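Local atomic coordinates of histidine triad (HIT) protein (Marinobacter aquaeolei, PDB entry 3OHE), a protein that binds calcium ions and, as a member of the histidine triad family, probably acts as a hydrolase. Residues His14-Gly17 against Asp23-Leu26; Ser42-Arg45 against Glu49-Asn52; Ser63-Gly68 against Leu92-Arg97. All blocks are in the same frame, centred on the assembly; numbering follows the deposited sequence.

Contact 1: His14-Gly17 against Asp23-Leu26; sequences HKLG and DVLL
A classic beta bulge in the antiparallel hairpin of strands 13-18 and 22-27 sets Leu-16 and Gly-17 together against Val-24. The evidence is one acceptor serving two successive amides: Val-24 O takes a bond from Leu-16 N at 2.8 Å and a weak one from Gly-17 N at 3.3 Å. Val-24 N returns a bond to Gly-17 O (2.9 Å). Ahead of the bulge the register is regular, since His-14 and Leu-26 form a hydrogen-bonded pair in which Leu-26 N reaches His-14 O at 2.8 Å.

At the bulge Leu-16 has a helix-like psi of -35°, as a classic bulge does at its first position, and its CB turns to the partner strand. With chi1 at -66°, CG sits beside the backbone N, which brings CD1 over Leu-26, 3.8 Å from Leu-26 CB, and 4.2 Å from Val-24 CG1. Val-35 and helix 119-135, through Lys-126 and Leu-133, touch the same leucine. Replacing this leucine by an alanine removes CG and both methyls and would probably open a gap between Leu-26, Val-35 and that helix.

On the face of Lys-15 and Leu-25, the aliphatic part of the lysine meets the leucine, Lys-15 CG lying 4.0 Å from Leu-25 CD2. The charged ends of Lys-15 and Asp-23 pair elsewhere, with Glu-18 and Arg-40 respectively; the water joining them holds Lys-15 only weakly. The axes of the two short segments, 131° apart, depart far from strict antiparallelism, as befits a twisted, bulged hairpin at the edge of the HIT-domain sheet.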
loop_
_atom_site.group_PDB
_atom_site.type_symbol
_atom_site.label_atom_id
_atom_site.label_comp_id
_atom_site.label_asym_id
_atom_site.label_seq_id
_atom_site.Cartn_x
_atom_site.Cartn_y
_atom_site.Cartn_z
ATOM N N HIS A 14 12.398 -0.965 15.902
ATOM C CA HIS A 14 13.864 -0.981 16.061
ATOM C C HIS A 14 14.510 -0.559 14.745
ATOM O O HIS A 14 14.050 -0.952 13.689
ATOM C CB HIS A 14 14.335 -2.381 16.430
ATOM C CG HIS A 14 13.833 -2.843 17.754
ATOM N ND1 HIS A 14 14.105 -2.175 18.932
ATOM C CD2 HIS A 14 13.065 -3.908 18.086
ATOM C CE1 HIS A 14 13.538 -2.832 19.935
ATOM N NE2 HIS A 14 12.916 -3.893 19.449
ATOM N N LYS A 15 15.561 0.247 14.793
ATOM C CA LYS A 15 16.199 0.711 13.570
ATOM C C LYS A 15 17.125 -0.364 12.972
ATOM O O LYS A 15 18.089 -0.798 13.608
ATOM C CB LYS A 15 16.969 2.017 13.798
ATOM C CG LYS A 15 17.494 2.670 12.504
ATOM C CD LYS A 15 18.441 3.824 12.793
ATOM C CE LYS A 15 19.037 4.412 11.509
ATOM N NZ LYS A 15 20.220 5.325 11.770
ATOM N N LEU A 16 16.844 -0.753 11.737
ATOM C CA LEU A 16 17.634 -1.736 11.008
ATOM C C LEU A 16 18.799 -1.121 10.238
ATOM O O LEU A 16 19.867 -1.755 10.097
ATOM C CB LEU A 16 16.753 -2.487 10.017
ATOM C CG LEU A 16 15.680 -3.366 10.632
ATOM C CD1 LEU A 16 14.594 -3.707 9.582
ATOM C CD2 LEU A 16 16.308 -4.649 11.217
ATOM N N GLY A 17 18.609 0.086 9.711
ATOM C CA GLY A 17 19.626 0.724 8.885
ATOM C C GLY A 17 19.028 1.875 8.113
ATOM O O GLY A 17 17.943 2.386 8.475
ATOM N N ASP A 23 14.827 5.923 6.457
ATOM C CA ASP A 23 15.115 5.075 7.604
ATOM C C ASP A 23 14.403 3.748 7.422
ATOM O O ASP A 23 13.232 3.691 7.024
ATOM C CB ASP A 23 14.662 5.759 8.907
ATOM C CG ASP A 23 15.600 6.880 9.358
ATOM O OD1 ASP A 23 16.713 7.065 8.798
ATOM O OD2 ASP A 23 15.228 7.602 10.341
ATOM N N VAL A 24 15.115 2.665 7.741
ATOM C CA VAL A 24 14.606 1.314 7.576
ATOM C C VAL A 24 14.371 0.761 8.959
ATOM O O VAL A 24 15.342 0.583 9.731
ATOM C CB VAL A 24 15.559 0.420 6.757
ATOM C CG1 VAL A 24 14.882 -0.942 6.460
ATOM C CG2 VAL A 24 15.975 1.106 5.474
ATOM N N LEU A 25 13.099 0.521 9.307
ATOM C CA LEU A 25 12.683 0.200 10.660
ATOM C C LEU A 25 12.031 -1.165 10.703
ATOM O O LEU A 25 11.246 -1.511 9.846
ATOM C CB LEU A 25 11.716 1.277 11.156
ATOM C CG LEU A 25 12.172 2.739 11.075
ATOM C CD1 LEU A 25 11.061 3.627 11.634
ATOM C CD2 LEU A 25 13.550 2.969 11.791
ATOM N N LEU A 26 12.326 -1.910 11.759
ATOM C CA LEU A 26 11.671 -3.176 12.044
ATOM C C LEU A 26 10.462 -2.915 12.944
ATOM O O LEU A 26 10.627 -2.417 14.055
ATOM C CB LEU A 26 12.620 -4.090 12.802
ATOM C CG LEU A 26 12.128 -5.499 13.169
ATOM C CD1 LEU A 26 11.919 -6.335 11.890
ATOM C CD2 LEU A 26 13.141 -6.141 14.147
HETATM O O HOH W 1 18.900 7.991 10.049
#

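Contact 2: Ser42-Arg45 against Glu49-Asn52; sequences SGIR and ELPN
Ile-44 meets both Glu-49 and Leu-50: the tip of its longer branch reaches the glutamate carbonyl, while CG1 and CG2 meet the leucine. Its CD1 reaches over the backbone of the second segment, 3.7 Å from Glu-49 O. CG1 and CG2 both rest against the end of the leucine: Ile-44 CG1 lies 4.0 Å from Leu-50 CD2, and Ile-44 CG2 4.1 Å from Leu-50 CG. The two side chains run at about a right angle. Leu-90 touches both of them, and it also bonds to the backbone of Ile-44, so this apolar patch extends to the loop that carries Leu-90.

At Arg-45 the contact becomes polar, and the backbone rather than the guanidinium does the gripping. Arg-45 N donates to Glu-49 OE1 at 2.8 Å with an N-H...O angle of 150°, arriving nearly in line with the C-O bond. Glu-46 N donates to the same oxygen, so two successive amides share one carboxylate atom. Glu-49 extends beyond CG, chi2 173°, which carries its carboxylate across to them. Glu-49 OE2 instead accepts from a water at 2.6 Å that is only weakly held by Arg-45 NE. No direct ion pair forms: Arg-45 NE stays 5.2 Å from Glu-49 OE2. The arginine leads on to the second subunit, packing on its Lys-77. The carboxylate thus braces a turn within the irregular connection between strand 34-39 and helix 52-72, just ahead of Pro-51, the helix N-cap.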
loop_
_atom_site.group_PDB
_atom_site.type_symbol
_atom_site.label_atom_id
_atom_site.label_comp_id
_atom_site.label_asym_id
_atom_site.label_seq_id
_atom_site.Cartn_x
_atom_site.Cartn_y
_atom_site.Cartn_z
ATOM N N SER A 42 10.906 16.081 5.543
ATOM C CA SER A 42 9.979 16.635 6.517
ATOM C C SER A 42 8.605 16.919 5.913
ATOM O O SER A 42 8.489 17.278 4.751
ATOM C CB SER A 42 10.564 17.892 7.159
ATOM O OG SER A 42 10.638 18.952 6.216
ATOM N N GLY A 43 7.601 16.798 6.754
ATOM C CA GLY A 43 6.253 17.296 6.458
ATOM C C GLY A 43 5.476 16.536 5.390
ATOM O O GLY A 43 4.551 17.105 4.823
ATOM N N ILE A 44 5.832 15.299 5.091
ATOM C CA ILE A 44 5.157 14.525 4.038
ATOM C C ILE A 44 4.143 13.580 4.653
ATOM O O ILE A 44 4.531 12.775 5.497
ATOM C CB ILE A 44 6.190 13.705 3.238
ATOM C CG1 ILE A 44 7.289 14.598 2.640
ATOM C CG2 ILE A 44 5.477 12.884 2.130
ATOM C CD1 ILE A 44 6.749 15.641 1.614
ATOM N N ARG A 45 2.880 13.691 4.236
ATOM C CA ARG A 45 1.801 12.817 4.704
ATOM C C ARG A 45 1.506 11.661 3.740
ATOM O O ARG A 45 1.103 10.596 4.174
ATOM C CB ARG A 45 0.513 13.635 4.923
ATOM C CG ARG A 45 0.610 14.620 6.072
ATOM C CD ARG A 45 -0.544 15.638 6.057
ATOM N NE ARG A 45 -1.851 14.999 6.018
ATOM C CZ ARG A 45 -2.518 14.562 7.074
ATOM N NH1 ARG A 45 -2.057 14.770 8.293
ATOM N NH2 ARG A 45 -3.710 13.954 6.923
ATOM N N GLU A 49 2.892 13.559 -2.247
ATOM C CA GLU A 49 3.432 14.861 -1.835
ATOM C C GLU A 49 4.940 14.902 -1.968
ATOM O O GLU A 49 5.538 15.967 -1.828
ATOM C CB GLU A 49 3.021 15.186 -0.398
ATOM C CG GLU A 49 1.536 15.450 -0.278
ATOM C CD GLU A 49 1.075 15.603 1.152
ATOM O OE1 GLU A 49 1.664 14.995 2.062
ATOM O OE2 GLU A 49 0.093 16.314 1.376
ATOM N N LEU A 50 5.593 13.764 -2.208
ATOM C CA LEU A 50 7.024 13.758 -2.476
ATOM C C LEU A 50 7.240 14.307 -3.899
ATOM O O LEU A 50 6.457 14.053 -4.803
ATOM C CB LEU A 50 7.582 12.351 -2.425
ATOM C CG LEU A 50 7.744 11.703 -1.062
ATOM C CD1 LEU A 50 8.056 10.219 -1.267
ATOM C CD2 LEU A 50 8.864 12.368 -0.231
ATOM N N PRO A 51 8.337 15.052 -4.104
ATOM C CA PRO A 51 8.764 15.350 -5.454
ATOM C C PRO A 51 8.846 14.086 -6.324
ATOM O O PRO A 51 9.177 13.011 -5.829
ATOM C CB PRO A 51 10.173 15.947 -5.252
ATOM C CG PRO A 51 10.189 16.467 -3.857
ATOM C CD PRO A 51 9.283 15.540 -3.087
ATOM N N ASN A 52 8.595 14.207 -7.619
ATOM C CA ASN A 52 8.497 13.050 -8.490
ATOM C C ASN A 52 9.727 12.159 -8.387
ATOM O O ASN A 52 9.587 10.953 -8.310
ATOM C CB ASN A 52 8.277 13.417 -9.977
ATOM C CG ASN A 52 7.859 12.185 -10.806
ATOM O OD1 ASN A 52 8.562 11.790 -11.718
ATOM N ND2 ASN A 52 6.734 11.553 -10.441
HETATM O O HOH W 2 -2.071 15.864 2.736
#

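Contact 3: Ser63-Gly68 against Leu92-Arg97; sequences SALSEG and LHHIVR
Leu-65 and Ser-66 of helix 52-72 take the ring of His-94, on strand 92-97, from two directions. The apolar part is a CH-pi contact: Leu-65 CD2 stands 3.7 Å from the ring centroid of His-94 and 11° off the ring normal, thus almost squarely over one face. The extended first torsion of the leucine, chi1 177°, carries that methyl out from the helix to the ring.

The edge contact comes from Ser-66, whose OG lies in the ring plane, 3.4 Å from His-94 CD2. The same OG is hydrogen-bonded to Ser-62 O one helical turn earlier.

Hydrogen bonds of the ring itself go to neighbours outside the two segments. His-94 NE2 bonds to Ser-62 OG on the helix and ND1 to Val-35 O on the adjoining strand 34-39, so both nitrogens of the buried imidazole are satisfied. Tyr-48 of the second subunit packs on Ser-63, Ser-66 and Glu-67 of the same helix. With hydrogen bonds at both ring nitrogens and a methyl over one face, His-94 is likely to be hindered from turning about chi2, its ring tying helix to sheet.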
loop_
_atom_site.group_PDB
_atom_site.type_symbol
_atom_site.label_atom_id
_atom_site.label_comp_id
_atom_site.label_asym_id
_atom_site.label_seq_id
_atom_site.Cartn_x
_atom_site.Cartn_y
_atom_site.Cartn_z
ATOM N N SER A 63 10.312 -1.692 -3.999
ATOM C CA SER A 63 10.293 -2.890 -4.840
ATOM C C SER A 63 11.481 -3.789 -4.563
ATOM O O SER A 63 11.347 -5.028 -4.539
ATOM C CB SER A 63 10.235 -2.508 -6.301
ATOM O OG SER A 63 8.914 -2.115 -6.624
ATOM N N ALA A 64 12.665 -3.238 -4.348
ATOM C CA ALA A 64 13.868 -4.027 -4.070
ATOM C C ALA A 64 13.731 -4.692 -2.693
ATOM O O ALA A 64 14.025 -5.888 -2.508
ATOM C CB ALA A 64 15.140 -3.154 -4.147
ATOM N N LEU A 65 13.290 -3.918 -1.706
ATOM C CA LEU A 65 13.056 -4.464 -0.360
ATOM C C LEU A 65 12.046 -5.605 -0.398
ATOM O O LEU A 65 12.253 -6.663 0.228
ATOM C CB LEU A 65 12.576 -3.363 0.580
ATOM C CG LEU A 65 12.228 -3.799 2.007
ATOM C CD1 LEU A 65 13.497 -4.280 2.761
ATOM C CD2 LEU A 65 11.551 -2.624 2.768
ATOM N N SER A 66 10.934 -5.405 -1.088
ATOM C CA SER A 66 9.848 -6.404 -1.116
ATOM C C SER A 66 10.339 -7.706 -1.740
ATOM O O SER A 66 10.189 -8.779 -1.149
ATOM C CB SER A 66 8.642 -5.917 -1.929
ATOM O OG SER A 66 7.998 -4.830 -1.319
ATOM N N GLU A 67 10.926 -7.632 -2.929
ATOM C CA GLU A 67 11.395 -8.844 -3.585
ATOM C C GLU A 67 12.433 -9.572 -2.739
ATOM O O GLU A 67 12.427 -10.805 -2.612
ATOM C CB GLU A 67 11.939 -8.522 -4.980
ATOM C CG GLU A 67 12.228 -9.782 -5.769
ATOM C CD GLU A 67 12.535 -9.609 -7.217
ATOM O OE1 GLU A 67 12.518 -8.479 -7.726
ATOM O OE2 GLU A 67 12.808 -10.666 -7.857
ATOM N N GLY A 68 13.339 -8.811 -2.154
ATOM C CA GLY A 68 14.374 -9.389 -1.309
ATOM C C GLY A 68 13.821 -10.026 -0.039
ATOM O O GLY A 68 14.299 -11.108 0.360
ATOM N N LEU A 92 6.015 3.461 4.856
ATOM C CA LEU A 92 5.535 2.432 3.951
ATOM C C LEU A 92 5.783 1.064 4.579
ATOM O O LEU A 92 6.937 0.681 4.808
ATOM C CB LEU A 92 6.243 2.622 2.591
ATOM C CG LEU A 92 5.792 1.811 1.396
ATOM C CD1 LEU A 92 4.304 2.152 1.084
ATOM C CD2 LEU A 92 6.667 2.060 0.149
ATOM N N HIS A 93 4.701 0.349 4.869
ATOM C CA HIS A 93 4.732 -1.002 5.460
ATOM C C HIS A 93 5.036 -2.053 4.426
ATOM O O HIS A 93 4.464 -2.026 3.347
ATOM C CB HIS A 93 3.361 -1.340 6.059
ATOM C CG HIS A 93 2.908 -0.425 7.138
ATOM N ND1 HIS A 93 3.376 -0.530 8.423
ATOM C CD2 HIS A 93 1.985 0.556 7.125
ATOM C CE1 HIS A 93 2.772 0.385 9.155
ATOM N NE2 HIS A 93 1.927 1.058 8.394
ATOM N N HIS A 94 5.914 -2.996 4.783
ATOM C CA HIS A 94 6.244 -4.168 3.963
ATOM C C HIS A 94 6.155 -5.400 4.863
ATOM O O HIS A 94 6.979 -5.555 5.766
ATOM C CB HIS A 94 7.659 -4.057 3.379
ATOM C CG HIS A 94 7.893 -2.829 2.573
ATOM N ND1 HIS A 94 8.061 -1.588 3.135
ATOM C CD2 HIS A 94 7.947 -2.650 1.242
ATOM C CE1 HIS A 94 8.207 -0.700 2.163
ATOM N NE2 HIS A 94 8.149 -1.315 1.002
ATOM N N ILE A 95 5.123 -6.208 4.634
ATOM C CA ILE A 95 4.815 -7.324 5.546
ATOM C C ILE A 95 4.816 -8.628 4.748
ATOM O O ILE A 95 4.098 -8.748 3.752
ATOM C CB ILE A 95 3.467 -7.131 6.236
ATOM C CG1 ILE A 95 3.361 -5.720 6.858
ATOM C CG2 ILE A 95 3.267 -8.222 7.307
ATOM C CD1 ILE A 95 1.989 -5.347 7.352
ATOM N N VAL A 96 5.671 -9.563 5.138
ATOM C CA VAL A 96 5.667 -10.901 4.544
ATOM C C VAL A 96 4.538 -11.720 5.137
ATOM O O VAL A 96 4.405 -11.807 6.353
ATOM C CB VAL A 96 7.028 -11.616 4.758
ATOM C CG1 VAL A 96 6.968 -13.031 4.162
ATOM C CG2 VAL A 96 8.159 -10.832 4.173
ATOM N N ARG A 97 3.724 -12.299 4.256
ATOM C CA ARG A 97 2.595 -13.124 4.681
ATOM C C ARG A 97 2.794 -14.583 4.283
ATOM O O ARG A 97 3.472 -14.881 3.280
ATOM C CB ARG A 97 1.285 -12.621 4.036
ATOM C CG ARG A 97 0.980 -11.175 4.301
ATOM C CD ARG A 97 0.837 -10.840 5.774
ATOM N NE ARG A 97 -0.176 -11.671 6.425
ATOM C CZ ARG A 97 -1.469 -11.398 6.454
ATOM N NH1 ARG A 97 -1.949 -10.324 5.887
ATOM N NH2 ARG A 97 -2.305 -12.237 7.054
#

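In the fold
Contact 1 is made within the antiparallel sheet and contact 3 lays a helix against it; they lie on opposite sides of the chain's centre, their own centres 13 Å apart and their nearest atoms about 5 Å. Strand 34-39 lies between them, and its Val-35 touches Leu-16, Val-24 and Leu-65. Contact 2 lies further out, in the connection from that strand to helix 52-72, with its centre 20 Å from contact 1 and 21 Å from contact 3. A calcium ion lies about 5 Å from the side chain of His-14, at the site of Ala-10 and Thr-13. His-93 is the neighbour of His-94 in contact 3, and with His-91 it probably belongs to the histidine motif that names the family.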